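Local coordinates for protein putative isocitrate dehydrogenase, NAD-dependent (Methylococcus capsulatus, PDB 6LKY) that probably catalyses the NAD-dependent oxidative decarboxylation of isocitrate, a reaction that in this family depends on a divalent metal ion such as magnesium, at residues N89-V94 / I154-D159. The protein carries 1 engineered substitution. Sequence-based numbering, arbitrary orientation.
Sequences NLYANV and IRYAFD
One face of the Y156 ring receives the methyl of A92 almost squarely: A92 CB stands 3.7 Å from the centroid of the Y156 ring, only 5° off its normal, a CH-pi contact that spreads nearly evenly over all six ring carbons. The hydroxyl of Y91 comes to the rim of the same ring, close to its plane, with Y91 OH 4.2 Å from Y156 CD2. At the phenol end V94 arrives obliquely, its CG2 lying 3.6 Å from Y156 CE1 and 3.5 Å from Y156 OH, and the two side chains cross at about a right angle. No hydrogen bond joins the segments; the contact rests on the CH-pi approach and on apolar side-chain packing. Here a helix packs on a beta-sheet, and between 89-94 and 154-159 a single aromatic residue, Y156, makes all the contacts from the helix side, in the mixed alpha/beta fold of the isocitrate and isopropylmalate dehydrogenases. Helix 147-163 rests against strand 92-98, whose alternation turns A92 and V94 toward the helix and N93 away, where N93 ND2 binds N118 OD1. A classic beta bulge, with Y91 and A92 both facing I252, opens this strand. Y156 places CG anti to its backbone N (chi1 -175°), which carries the ring out from the helix to the strand. Replacing Y156 by an alanine would probably leave A92 CB without its aromatic face and V94 CG2 without the phenol end, opening a gap between helix and strand. Y91 also closes on the root of that side chain, its CE1 4.2 Å from Y156 CB, while I252 and V115 from the two neighbouring strands touch Y156 as well.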
# COMPACT_ATOMS: atom_id res chain seq x y z
N ASN A 89 21.69 2.99 -13.70
CA ASN A 89 20.77 2.17 -14.49
C ASN A 89 20.42 0.87 -13.78
O ASN A 89 20.32 -0.19 -14.41
CB ASN A 89 21.32 1.89 -15.89
CG ASN A 89 21.67 3.16 -16.65
OD1 ASN A 89 21.08 4.23 -16.43
ND2 ASN A 89 22.65 3.06 -17.54
N LEU A 90 20.21 0.93 -12.46
CA LEU A 90 19.88 -0.27 -11.68
C LEU A 90 18.36 -0.43 -11.71
O LEU A 90 17.65 -0.10 -10.76
CB LEU A 90 20.42 -0.15 -10.26
CG LEU A 90 21.86 0.36 -10.14
CD1 LEU A 90 22.23 0.64 -8.67
CD2 LEU A 90 22.82 -0.66 -10.77
N TYR A 91 17.86 -0.94 -12.83
CA TYR A 91 16.43 -0.89 -13.10
C TYR A 91 15.62 -1.94 -12.34
O TYR A 91 14.40 -1.77 -12.22
CB TYR A 91 16.18 -0.98 -14.61
CG TYR A 91 16.54 -2.31 -15.23
CD1 TYR A 91 15.63 -3.36 -15.24
CD2 TYR A 91 17.80 -2.52 -15.78
CE1 TYR A 91 15.96 -4.58 -15.79
CE2 TYR A 91 18.14 -3.73 -16.34
CZ TYR A 91 17.22 -4.76 -16.34
OH TYR A 91 17.55 -5.97 -16.91
N ALA A 92 16.23 -3.00 -11.81
CA ALA A 92 15.48 -4.02 -11.09
C ALA A 92 15.78 -3.93 -9.60
O ALA A 92 16.94 -3.99 -9.19
CB ALA A 92 15.83 -5.43 -11.59
N ASN A 93 14.74 -3.80 -8.78
CA ASN A 93 14.87 -3.80 -7.33
C ASN A 93 14.23 -5.09 -6.83
O ASN A 93 13.02 -5.26 -6.94
CB ASN A 93 14.21 -2.55 -6.73
CG ASN A 93 14.57 -2.31 -5.26
OD1 ASN A 93 14.91 -3.23 -4.53
ND2 ASN A 93 14.51 -1.05 -4.85
N VAL A 94 15.06 -6.02 -6.36
CA VAL A 94 14.65 -7.38 -6.03
C VAL A 94 14.61 -7.51 -4.51
O VAL A 94 15.64 -7.33 -3.85
CB VAL A 94 15.61 -8.41 -6.65
CG1 VAL A 94 15.15 -9.83 -6.38
CG2 VAL A 94 15.77 -8.15 -8.16
N ILE A 154 9.73 -6.33 -16.67
CA ILE A 154 8.86 -7.51 -16.69
C ILE A 154 9.63 -8.74 -17.18
O ILE A 154 9.47 -9.85 -16.64
CB ILE A 154 7.59 -7.24 -17.52
CG1 ILE A 154 6.71 -6.19 -16.82
CG2 ILE A 154 6.81 -8.56 -17.75
CD1 ILE A 154 5.82 -5.36 -17.77
N ARG A 155 10.49 -8.57 -18.20
CA ARG A 155 11.36 -9.68 -18.58
C ARG A 155 12.27 -10.08 -17.43
O ARG A 155 12.51 -11.28 -17.22
CB ARG A 155 12.20 -9.32 -19.81
CG ARG A 155 11.40 -9.18 -21.09
CD ARG A 155 12.24 -9.47 -22.31
NE ARG A 155 11.38 -9.65 -23.48
CZ ARG A 155 11.12 -8.68 -24.35
NH1 ARG A 155 11.68 -7.48 -24.18
NH2 ARG A 155 10.33 -8.91 -25.39
N TYR A 156 12.80 -9.11 -16.67
CA TYR A 156 13.62 -9.47 -15.52
C TYR A 156 12.83 -10.33 -14.55
O TYR A 156 13.37 -11.29 -13.99
CB TYR A 156 14.16 -8.24 -14.78
CG TYR A 156 15.12 -8.62 -13.65
CD1 TYR A 156 14.64 -9.11 -12.45
CD2 TYR A 156 16.49 -8.53 -13.82
CE1 TYR A 156 15.49 -9.49 -11.44
CE2 TYR A 156 17.36 -8.89 -12.81
CZ TYR A 156 16.85 -9.38 -11.62
OH TYR A 156 17.70 -9.75 -10.60
N ALA A 157 11.56 -9.99 -14.31
CA ALA A 157 10.77 -10.78 -13.36
C ALA A 157 10.58 -12.22 -13.86
O ALA A 157 10.71 -13.17 -13.09
CB ALA A 157 9.41 -10.11 -13.11
N PHE A 158 10.26 -12.39 -15.14
CA PHE A 158 10.10 -13.75 -15.67
C PHE A 158 11.41 -14.53 -15.67
O PHE A 158 11.44 -15.71 -15.29
CB PHE A 158 9.50 -13.71 -17.07
CG PHE A 158 8.01 -13.51 -17.09
CD1 PHE A 158 7.15 -14.55 -16.80
CD2 PHE A 158 7.46 -12.28 -17.40
CE1 PHE A 158 5.78 -14.38 -16.84
CE2 PHE A 158 6.09 -12.09 -17.42
CZ PHE A 158 5.25 -13.14 -17.14
N ASP A 159 12.51 -13.90 -16.12
CA ASP A 159 13.82 -14.55 -16.09
C ASP A 159 14.20 -14.94 -14.68
O ASP A 159 14.75 -16.03 -14.45
CB ASP A 159 14.90 -13.65 -16.70
CG ASP A 159 14.72 -13.44 -18.18
OD1 ASP A 159 13.92 -14.17 -18.80
OD2 ASP A 159 15.37 -12.53 -18.75